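Local coordinates for protein tetraacyldisaccharide 4'-kinase (Aquifex aeolicus, PDB 4EHX) that transfers the gamma-phosphate of ATP to the 4'-position of a tetraacyldisaccharide 1-phosphate, forming lipid IVA in lipid A biosynthesis, at residues A[11-14]-A[15-19]; A[52-55]-A[56-60]; A[118-121]-A[122-126]; A[268-271]-A[272-275]. One frame throughout, in Å; residues are numbered along the deposited sequence.

Contact 1 (A[11-14]-A[15-19]); sequences YLYE and KIINF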
loop_
_atom_site.group_PDB
_atom_site.type_symbol
_atom_site.label_atom_id
_atom_site.label_comp_id
_atom_site.label_asym_id
_atom_site.label_seq_id
_atom_site.Cartn_x
_atom_site.Cartn_y
_atom_site.Cartn_z
ATOM N N TYR A 11 7.367 -5.525 -25.505
ATOM C CA TYR A 11 8.745 -5.376 -25.975
ATOM C C TYR A 11 9.095 -3.900 -26.123
ATOM O O TYR A 11 10.196 -3.474 -25.775
ATOM C CB TYR A 11 8.950 -6.085 -27.317
ATOM C CG TYR A 11 8.680 -7.569 -27.288
ATOM C CD1 TYR A 11 9.071 -8.360 -26.204
ATOM C CD2 TYR A 11 8.012 -8.181 -28.343
ATOM C CE1 TYR A 11 8.804 -9.731 -26.195
ATOM C CE2 TYR A 11 7.754 -9.530 -28.345
ATOM C CZ TYR A 11 8.152 -10.300 -27.278
ATOM O OH TYR A 11 7.868 -11.641 -27.313
ATOM N N LEU A 12 8.158 -3.114 -26.640
ATOM C CA LEU A 12 8.397 -1.679 -26.782
ATOM C C LEU A 12 8.588 -1.038 -25.408
ATOM O O LEU A 12 9.563 -0.320 -25.172
ATOM C CB LEU A 12 7.246 -1.010 -27.530
ATOM C CG LEU A 12 7.234 0.518 -27.544
ATOM C CD1 LEU A 12 8.398 1.049 -28.361
ATOM C CD2 LEU A 12 5.907 1.022 -28.098
ATOM N N TYR A 13 7.648 -1.316 -24.509
ATOM C CA TYR A 13 7.688 -0.815 -23.146
ATOM C C TYR A 13 9.000 -1.176 -22.450
ATOM O O TYR A 13 9.547 -0.373 -21.685
ATOM C CB TYR A 13 6.497 -1.372 -22.356
ATOM C CG TYR A 13 6.381 -0.842 -20.953
ATOM C CD1 TYR A 13 6.112 0.501 -20.716
ATOM C CD2 TYR A 13 6.521 -1.687 -19.861
ATOM C CE1 TYR A 13 5.991 0.988 -19.423
ATOM C CE2 TYR A 13 6.410 -1.213 -18.567
ATOM C CZ TYR A 13 6.146 0.127 -18.352
ATOM O OH TYR A 13 6.035 0.599 -17.059
ATOM N N GLU A 14 9.517 -2.373 -22.711
ATOM C CA GLU A 14 10.764 -2.768 -22.068
ATOM C C GLU A 14 11.918 -1.859 -22.500
ATOM O O GLU A 14 12.732 -1.451 -21.678
ATOM C CB GLU A 14 11.109 -4.234 -22.341
ATOM C CG GLU A 14 12.373 -4.657 -21.603
ATOM C CD GLU A 14 12.488 -6.157 -21.413
ATOM O OE1 GLU A 14 11.782 -6.913 -22.117
ATOM O OE2 GLU A 14 13.289 -6.578 -20.549
ATOM N N LYS A 15 11.970 -1.525 -23.787
ATOM C CA LYS A 15 13.004 -0.617 -24.283
ATOM C C LYS A 15 12.960 0.718 -23.558
ATOM O O LYS A 15 13.999 1.246 -23.160
ATOM C CB LYS A 15 12.838 -0.367 -25.774
ATOM C CG LYS A 15 13.133 -1.573 -26.645
ATOM C CD LYS A 15 12.755 -1.277 -28.078
ATOM C CE LYS A 15 13.008 -2.467 -28.992
ATOM N NZ LYS A 15 12.199 -3.647 -28.567
ATOM N N ILE A 16 11.755 1.267 -23.411
ATOM C CA ILE A 16 11.565 2.563 -22.750
ATOM C C ILE A 16 12.001 2.530 -21.280
ATOM O O ILE A 16 12.743 3.404 -20.818
ATOM C CB ILE A 16 10.092 3.035 -22.859
ATOM C CG1 ILE A 16 9.718 3.280 -24.325
ATOM C CG2 ILE A 16 9.857 4.293 -22.008
ATOM C CD1 ILE A 16 8.220 3.296 -24.595
ATOM N N ILE A 17 11.534 1.519 -20.553
ATOM C CA ILE A 17 11.879 1.352 -19.140
ATOM C C ILE A 17 13.375 1.126 -18.939
ATOM O O ILE A 17 13.990 1.749 -18.065
ATOM C CB ILE A 17 11.094 0.184 -18.495
ATOM C CG1 ILE A 17 9.601 0.500 -18.465
ATOM C CG2 ILE A 17 11.565 -0.068 -17.054
ATOM C CD1 ILE A 17 9.252 1.682 -17.583
ATOM N N ASN A 18 13.951 0.232 -19.741
ATOM C CA ASN A 18 15.389 -0.049 -19.673
ATOM C C ASN A 18 16.227 1.188 -19.966
ATOM O O ASN A 18 17.264 1.402 -19.346
ATOM C CB ASN A 18 15.803 -1.173 -20.637
ATOM C CG ASN A 18 15.413 -2.562 -20.136
ATOM O OD1 ASN A 18 14.940 -2.724 -19.011
ATOM N ND2 ASN A 18 15.631 -3.579 -20.977
ATOM N N PHE A 19 15.792 1.994 -20.925
ATOM C CA PHE A 19 16.532 3.214 -21.249
ATOM C C PHE A 19 16.517 4.185 -20.073
ATOM O O PHE A 19 17.558 4.730 -19.692
ATOM C CB PHE A 19 15.975 3.897 -22.505
ATOM C CG PHE A 19 16.713 5.158 -22.879
ATOM C CD1 PHE A 19 18.022 5.100 -23.329
ATOM C CD2 PHE A 19 16.102 6.398 -22.769
ATOM C CE1 PHE A 19 18.708 6.254 -23.669
ATOM C CE2 PHE A 19 16.785 7.562 -23.121
ATOM C CZ PHE A 19 18.086 7.486 -23.561
HETATM O O HOH W 1 12.426 -5.110 -25.910
#

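Contact 2 (A[52-55]-A[56-60]); sequences TSFV and MYLAD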
loop_
_atom_site.group_PDB
_atom_site.type_symbol
_atom_site.label_atom_id
_atom_site.label_comp_id
_atom_site.label_asym_id
_atom_site.label_seq_id
_atom_site.Cartn_x
_atom_site.Cartn_y
_atom_site.Cartn_z
ATOM N N THR A 52 0.432 -1.788 1.258
ATOM C CA THR A 52 -0.286 -1.001 2.262
ATOM C C THR A 52 -0.059 -1.588 3.656
ATOM O O THR A 52 0.303 -0.865 4.592
ATOM C CB THR A 52 -1.796 -0.910 1.947
ATOM O OG1 THR A 52 -1.966 -0.341 0.646
ATOM C CG2 THR A 52 -2.508 -0.020 2.960
ATOM N N SER A 53 -0.264 -2.896 3.796
ATOM C CA SER A 53 -0.000 -3.559 5.076
ATOM C C SER A 53 1.434 -3.358 5.544
ATOM O O SER A 53 1.690 -3.136 6.736
ATOM C CB SER A 53 -0.305 -5.063 5.004
ATOM O OG SER A 53 -1.679 -5.288 4.810
ATOM N N PHE A 54 2.389 -3.447 4.623
ATOM C CA PHE A 54 3.770 -3.298 5.026
ATOM C C PHE A 54 4.078 -1.875 5.477
ATOM O O PHE A 54 4.840 -1.671 6.418
ATOM C CB PHE A 54 4.761 -3.733 3.925
ATOM C CG PHE A 54 6.169 -3.768 4.409
ATOM C CD1 PHE A 54 6.634 -4.850 5.160
ATOM C CD2 PHE A 54 7.020 -2.703 4.172
ATOM C CE1 PHE A 54 7.933 -4.873 5.653
ATOM C CE2 PHE A 54 8.307 -2.714 4.672
ATOM C CZ PHE A 54 8.770 -3.802 5.406
ATOM N N VAL A 55 3.509 -0.882 4.798
ATOM C CA VAL A 55 3.711 0.503 5.231
ATOM C C VAL A 55 3.225 0.700 6.671
ATOM O O VAL A 55 3.917 1.309 7.493
ATOM C CB VAL A 55 3.030 1.523 4.265
ATOM C CG1 VAL A 55 3.101 2.912 4.841
ATOM C CG2 VAL A 55 3.717 1.469 2.895
ATOM N N MET A 56 2.042 0.176 6.983
ATOM C CA MET A 56 1.503 0.274 8.347
ATOM C C MET A 56 2.449 -0.387 9.341
ATOM O O MET A 56 2.731 0.143 10.415
ATOM C CB MET A 56 0.142 -0.414 8.430
ATOM C CG MET A 56 -0.955 0.273 7.622
ATOM S SD MET A 56 -2.396 -0.816 7.437
ATOM C CE MET A 56 -2.930 -0.905 9.146
ATOM N N TYR A 57 2.918 -1.572 8.973
ATOM C CA TYR A 57 3.840 -2.337 9.797
ATOM C C TYR A 57 5.143 -1.572 10.046
ATOM O O TYR A 57 5.626 -1.477 11.178
ATOM C CB TYR A 57 4.118 -3.682 9.127
ATOM C CG TYR A 57 5.293 -4.407 9.721
ATOM C CD1 TYR A 57 5.151 -5.181 10.873
ATOM C CD2 TYR A 57 6.549 -4.329 9.127
ATOM C CE1 TYR A 57 6.244 -5.847 11.422
ATOM C CE2 TYR A 57 7.637 -4.990 9.659
ATOM C CZ TYR A 57 7.483 -5.742 10.808
ATOM O OH TYR A 57 8.578 -6.383 11.329
ATOM N N LEU A 58 5.700 -1.017 8.977
ATOM C CA LEU A 58 6.933 -0.243 9.059
ATOM C C LEU A 58 6.752 1.023 9.898
ATOM O O LEU A 58 7.604 1.365 10.722
ATOM C CB LEU A 58 7.395 0.124 7.634
ATOM C CG LEU A 58 8.610 1.033 7.491
ATOM C CD1 LEU A 58 9.831 0.354 8.116
ATOM C CD2 LEU A 58 8.847 1.337 5.994
ATOM N N ALA A 59 5.636 1.718 9.707
ATOM C CA ALA A 59 5.402 2.935 10.478
ATOM C C ALA A 59 5.342 2.600 11.969
ATOM O O ALA A 59 5.830 3.364 12.810
ATOM C CB ALA A 59 4.116 3.645 10.012
ATOM N N ASP A 60 4.776 1.439 12.295
ATOM C CA ASP A 60 4.733 0.982 13.679
ATOM C C ASP A 60 6.124 0.683 14.252
ATOM O O ASP A 60 6.382 0.926 15.432
ATOM C CB ASP A 60 3.830 -0.254 13.833
ATOM C CG ASP A 60 3.774 -0.746 15.270
ATOM O OD1 ASP A 60 3.043 -0.119 16.058
ATOM O OD2 ASP A 60 4.468 -1.733 15.623
#

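Contact 3 (A[118-121]-A[122-126]); sequences DRYK and GGLLA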
loop_
_atom_site.group_PDB
_atom_site.type_symbol
_atom_site.label_atom_id
_atom_site.label_comp_id
_atom_site.label_asym_id
_atom_site.label_seq_id
_atom_site.Cartn_x
_atom_site.Cartn_y
_atom_site.Cartn_z
ATOM N N ASP A 118 5.766 14.595 -7.329
ATOM C CA ASP A 118 7.203 14.721 -7.101
ATOM C C ASP A 118 7.458 14.513 -5.610
ATOM O O ASP A 118 7.129 15.376 -4.791
ATOM C CB ASP A 118 7.673 16.116 -7.523
ATOM C CG ASP A 118 9.188 16.235 -7.541
ATOM O OD1 ASP A 118 9.772 16.378 -6.463
ATOM O OD2 ASP A 118 9.795 16.198 -8.630
ATOM N N ARG A 119 8.015 13.365 -5.245
ATOM C CA ARG A 119 8.157 13.035 -3.823
ATOM C C ARG A 119 9.098 13.999 -3.097
ATOM O O ARG A 119 8.856 14.379 -1.948
ATOM C CB ARG A 119 8.624 11.583 -3.644
ATOM C CG ARG A 119 7.495 10.540 -3.546
ATOM C CD ARG A 119 6.634 10.479 -4.780
ATOM N NE ARG A 119 6.095 9.131 -4.986
ATOM C CZ ARG A 119 5.615 8.677 -6.138
ATOM N NH1 ARG A 119 5.570 9.470 -7.222
ATOM N NH2 ARG A 119 5.172 7.423 -6.195
ATOM N N TYR A 120 10.182 14.392 -3.762
ATOM C CA TYR A 120 11.100 15.362 -3.177
ATOM C C TYR A 120 10.397 16.657 -2.744
ATOM O O TYR A 120 10.570 17.119 -1.607
ATOM C CB TYR A 120 12.243 15.678 -4.152
ATOM C CG TYR A 120 13.245 16.667 -3.604
ATOM C CD1 TYR A 120 14.280 16.251 -2.774
ATOM C CD2 TYR A 120 13.157 18.022 -3.917
ATOM C CE1 TYR A 120 15.207 17.164 -2.264
ATOM C CE2 TYR A 120 14.077 18.931 -3.421
ATOM C CZ TYR A 120 15.101 18.494 -2.604
ATOM O OH TYR A 120 16.011 19.398 -2.108
ATOM N N LYS A 121 9.614 17.256 -3.647
ATOM C CA LYS A 121 8.861 18.466 -3.299
ATOM C C LYS A 121 7.894 18.217 -2.147
ATOM O O LYS A 121 7.675 19.095 -1.321
ATOM C CB LYS A 121 8.091 19.015 -4.506
ATOM C CG LYS A 121 8.982 19.585 -5.592
ATOM C CD LYS A 121 8.157 20.052 -6.793
ATOM C CE LYS A 121 9.018 20.818 -7.784
ATOM N NZ LYS A 121 10.348 20.175 -7.975
ATOM N N GLY A 122 7.301 17.027 -2.104
ATOM C CA GLY A 122 6.422 16.662 -1.002
ATOM C C GLY A 122 7.235 16.648 0.284
ATOM O O GLY A 122 6.790 17.140 1.322
ATOM N N GLY A 123 8.440 16.096 0.207
ATOM C CA GLY A 123 9.347 16.077 1.342
ATOM C C GLY A 123 9.708 17.475 1.823
ATOM O O GLY A 123 9.770 17.721 3.019
ATOM N N LEU A 124 9.962 18.402 0.901
ATOM C CA LEU A 124 10.295 19.766 1.309
ATOM C C LEU A 124 9.142 20.435 2.047
ATOM O O LEU A 124 9.349 21.114 3.047
ATOM C CB LEU A 124 10.696 20.638 0.106
ATOM C CG LEU A 124 12.027 20.313 -0.574
ATOM C CD1 LEU A 124 12.384 21.405 -1.587
ATOM C CD2 LEU A 124 13.132 20.154 0.454
ATOM N N LEU A 125 7.926 20.266 1.542
ATOM C CA LEU A 125 6.774 20.875 2.202
ATOM C C LEU A 125 6.609 20.285 3.599
ATOM O O LEU A 125 6.318 20.998 4.558
ATOM C CB LEU A 125 5.494 20.655 1.392
ATOM C CG LEU A 125 4.220 21.141 2.095
ATOM C CD1 LEU A 125 4.206 22.668 2.206
ATOM C CD2 LEU A 125 2.971 20.644 1.380
ATOM N N ALA A 126 6.786 18.973 3.707
ATOM C CA ALA A 126 6.672 18.313 4.999
ATOM C C ALA A 126 7.728 18.849 5.966
ATOM O O ALA A 126 7.436 19.121 7.126
ATOM C CB ALA A 126 6.803 16.791 4.838
#

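Contact 4 (A[268-271]-A[272-275]); sequences TPEE and GEIY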
loop_
_atom_site.group_PDB
_atom_site.type_symbol
_atom_site.label_atom_id
_atom_site.label_comp_id
_atom_site.label_asym_id
_atom_site.label_seq_id
_atom_site.Cartn_x
_atom_site.Cartn_y
_atom_site.Cartn_z
ATOM N N THR A 268 -27.725 2.909 1.540
ATOM C CA THR A 268 -28.733 3.002 2.596
ATOM C C THR A 268 -28.814 1.713 3.414
ATOM O O THR A 268 -29.582 0.813 3.098
ATOM C CB THR A 268 -30.115 3.331 2.024
ATOM O OG1 THR A 268 -30.015 4.456 1.136
ATOM C CG2 THR A 268 -31.071 3.661 3.138
ATOM N N PRO A 269 -28.010 1.627 4.476
ATOM C CA PRO A 269 -27.971 0.439 5.335
ATOM C C PRO A 269 -29.165 0.365 6.292
ATOM O O PRO A 269 -29.814 1.376 6.571
ATOM C CB PRO A 269 -26.665 0.614 6.118
ATOM C CG PRO A 269 -26.427 2.073 6.138
ATOM C CD PRO A 269 -26.962 2.599 4.828
ATOM N N GLU A 270 -29.437 -0.844 6.770
ATOM C CA GLU A 270 -30.537 -1.101 7.698
ATOM C C GLU A 270 -30.055 -1.030 9.140
ATOM O O GLU A 270 -29.058 -1.652 9.496
ATOM C CB GLU A 270 -31.089 -2.502 7.468
ATOM C CG GLU A 270 -31.627 -2.765 6.086
ATOM C CD GLU A 270 -32.101 -4.196 5.937
ATOM O OE1 GLU A 270 -31.870 -4.786 4.862
ATOM O OE2 GLU A 270 -32.695 -4.728 6.904
ATOM N N GLU A 271 -30.761 -0.258 9.955
ATOM C CA GLU A 271 -30.526 -0.211 11.390
ATOM C C GLU A 271 -30.603 -1.624 11.946
ATOM O O GLU A 271 -31.541 -2.372 11.642
ATOM C CB GLU A 271 -31.593 0.666 12.054
ATOM C CG GLU A 271 -31.337 1.001 13.516
ATOM C CD GLU A 271 -32.454 1.835 14.145
ATOM O OE1 GLU A 271 -32.263 2.313 15.283
ATOM O OE2 GLU A 271 -33.523 2.006 13.517
ATOM N N GLY A 272 -29.621 -1.999 12.757
ATOM C CA GLY A 272 -29.666 -3.291 13.416
ATOM C C GLY A 272 -28.932 -4.410 12.697
ATOM O O GLY A 272 -28.744 -5.489 13.261
ATOM N N GLU A 273 -28.521 -4.174 11.455
ATOM C CA GLU A 273 -27.741 -5.181 10.736
ATOM C C GLU A 273 -26.259 -4.831 10.814
ATOM O O GLU A 273 -25.895 -3.671 11.033
ATOM C CB GLU A 273 -28.186 -5.308 9.273
ATOM C CG GLU A 273 -29.647 -5.703 9.078
ATOM C CD GLU A 273 -29.907 -7.192 9.290
ATOM O OE1 GLU A 273 -28.947 -7.983 9.200
ATOM O OE2 GLU A 273 -31.075 -7.573 9.543
ATOM N N ILE A 274 -25.412 -5.842 10.639
ATOM C CA ILE A 274 -23.971 -5.645 10.579
ATOM C C ILE A 274 -23.463 -5.854 9.163
ATOM O O ILE A 274 -23.826 -6.825 8.508
ATOM C CB ILE A 274 -23.224 -6.611 11.510
ATOM C CG1 ILE A 274 -23.673 -6.384 12.956
ATOM C CG2 ILE A 274 -21.700 -6.430 11.353
ATOM C CD1 ILE A 274 -23.065 -7.356 13.946
ATOM N N TYR A 275 -22.627 -4.927 8.699
ATOM C CA TYR A 275 -22.075 -4.996 7.353
ATOM C C TYR A 275 -20.564 -5.155 7.393
ATOM O O TYR A 275 -19.886 -4.606 8.269
ATOM C CB TYR A 275 -22.419 -3.738 6.545
ATOM C CG TYR A 275 -23.903 -3.522 6.358
ATOM C CD1 TYR A 275 -24.666 -2.938 7.353
ATOM C CD2 TYR A 275 -24.537 -3.913 5.189
ATOM C CE1 TYR A 275 -26.037 -2.750 7.192
ATOM C CE2 TYR A 275 -25.897 -3.731 5.016
ATOM C CZ TYR A 275 -26.641 -3.150 6.021
ATOM O OH TYR A 275 -27.985 -2.972 5.835
HETATM O O HOH W 2 -29.038 -3.838 3.485
#

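Contact 1 (A[11-14]-A[15-19])
Helix 7-25, close to the N-terminus, carries Y13 and I17 one turn apart, with the aromatic ring laid against the isoleucine. I17 CG1 makes a CH-pi contact over one face of the Y13 ring, 3.6 Å from its centroid and 18° off the normal. I17 CD1 reaches further along, to 3.4 Å from Y13 OH. The ring leans this way because Y13 CG stands anti to the backbone N (chi1 -176°), which sends it along the helix toward the next turn. Its hydroxyl is hydrogen-bonded to R171 O and so ties the helix to a loop. Cutting the side chain back to an alanine here would probably leave R171 O without this partner and I17 CG1 without its aromatic cover. On another side, E14 CG lies 3.5 Å from N18 ND2, both side chains packing against P173. L12 CG and I16 CD1 meet more loosely at 4.2 Å, on the surface. K15 NZ bends back to Y11 O in a weak bond of 3.4 Å, and water 1 bridges the two, accepting from NZ and donating to the carbonyl. Such i to i+4 pairing, with I17 N bonded to Y13 O at 3.0 Å, is typical of a regular alpha-helix.

Contact 2 (A[52-55]-A[56-60])
Y57 packs beside F54 on helix 51-61, the helix that runs on from the predicted ATP-binding loop of this P-loop kinase. At its root, Y57 CB sits 3.5 Å from both S53 O and F54 O, close over the preceding turn. From there CG swings anti to the backbone N (chi1 166°), carrying the ring to the flank of F54. Between the two side chains the nearest approach is Y57 CD2 to F54 CE1, 3.8 Å; Y57 CE2, next along the ring, is 4.0 Å from the same carbon. The two rings meet obliquely, with planes 41° apart and centroids separated by 5.6 Å. Beyond the ring, Y57 OH is hydrogen-bonded to E303 OE1, at the start of helix 303-312, whose L306 touches both aromatic residues. F54 also brings CE2 to 4.2 Å from L58 CB, and both of these buried side chains rest on V41 of strand 38-43. M56 takes another side of the helix: its CG lies 3.5 Å from the carbonyl oxygen of T52, a residue of the predicted ATP site. Chemically, the contact implies a division of labour: F54 and L58 turn carbon toward strand 38-43, and F54 and Y57 toward helix 303-312, while the phenol of Y57 and the hydroxyl of S53, hydrogen-bonded to R206 NH1, find charged partners.

Contact 3 (A[118-121]-A[122-126])
Y120 and L124, one turn apart in helix 119-130, supply the apolar part of the contact. L124 CD1 comes to 3.5 Å from Y120 CE2, and L124 CD2 passes 3.9 Å from Y120 OH, both branches of the leucine thus reaching the outer half of the ring. The leucine gets there because its CG lies beside the backbone N, anti to the carbonyl carbon (chi1 -69°), which turns it back toward the previous turn. The backbone bonds start the helix in regular fashion: G122 N donates to D118 O at 3.2 Å and G123 N to R119 O at 2.8 Å. Capping adds a side-chain bond, since D118 is the N-cap and its OD1 accepts from K121 N at 3.0 Å through the anti lone pair, nearly straight at 167°. Charged groups find further partners: D118 OD2 forms a salt bridge with K145, so one carboxylate serves both cap and ion pair. R119 NH1 is hydrogen-bonded to the backbone O of E117 and forms a salt bridge with a sulfonate oxygen of a bound HEPES molecule, probably from the crystallisation liquor, while the Y120 ring is in a cation-pi contact with K32. The helix follows strand 112-116 and lies against other strands: R119 and A126 touch strand 67-71, and L125 reaches strand 81-86.

Contact 4 (A[268-271]-A[272-275])
A type II beta turn from E270 to E273 lets Y275 reach back to P269 and E270, on the way into strand 275-277. The tyrosine stands with CG beside its backbone N (chi1 -61°), which points the ring at the incoming chain. Its hydroxyl accepts a nearly straight hydrogen bond from E270 N, Y275 OH lying 2.7 Å from that nitrogen, which sits at the ring edge near its plane. P269 CB approaches the ring obliquely, 3.6 Å from Y275 CE1. The E270 side chain crosses the tyrosine at about a right angle, its carboxylate turned 73° from the ring plane. E270 and E273, by contrast, run side by side and point the same way, their carboxylate planes 62° apart. E270 OE2 and E273 OE2 are 4.2 Å from each other, a like-charged pair probably eased by the salt bridge from E273 OE1 to K253. A phenylalanine in place of Y275 would probably leave E270 N without its acceptor and this arm of the turn freer to move. At the tip of the turn G272 has a positive phi, at which a side chain would jam against E271 O. E273 N closes the turn on E270 O at 3.2 Å. Water 2 bridges the two crossing side chains, 2.7 Å from Y275 OH and 3.3 Å from E270 OE1, to which it donates.

In the fold
The four contacts follow one another along the chain and none touches another. Contacts 1, 2 and 3 lie on separate helices, 7-25, 51-61 and 119-130, whereas contact 4 occupies the loop leading into strand 275-277. Contact 2 is the most central, about 8 Å from the centre of the chain, and contact 3 is its nearest neighbour, their centres about 20 Å apart. Both helices pack on strands of the P-loop kinase core, contact 2 at the predicted ATP site. Contacts 1 and 4 lie on opposite sides of the chain's centre, about 50 Å apart between centres, so the four contacts together sample the N-terminal helix, the nucleotide-binding core and a remote turn.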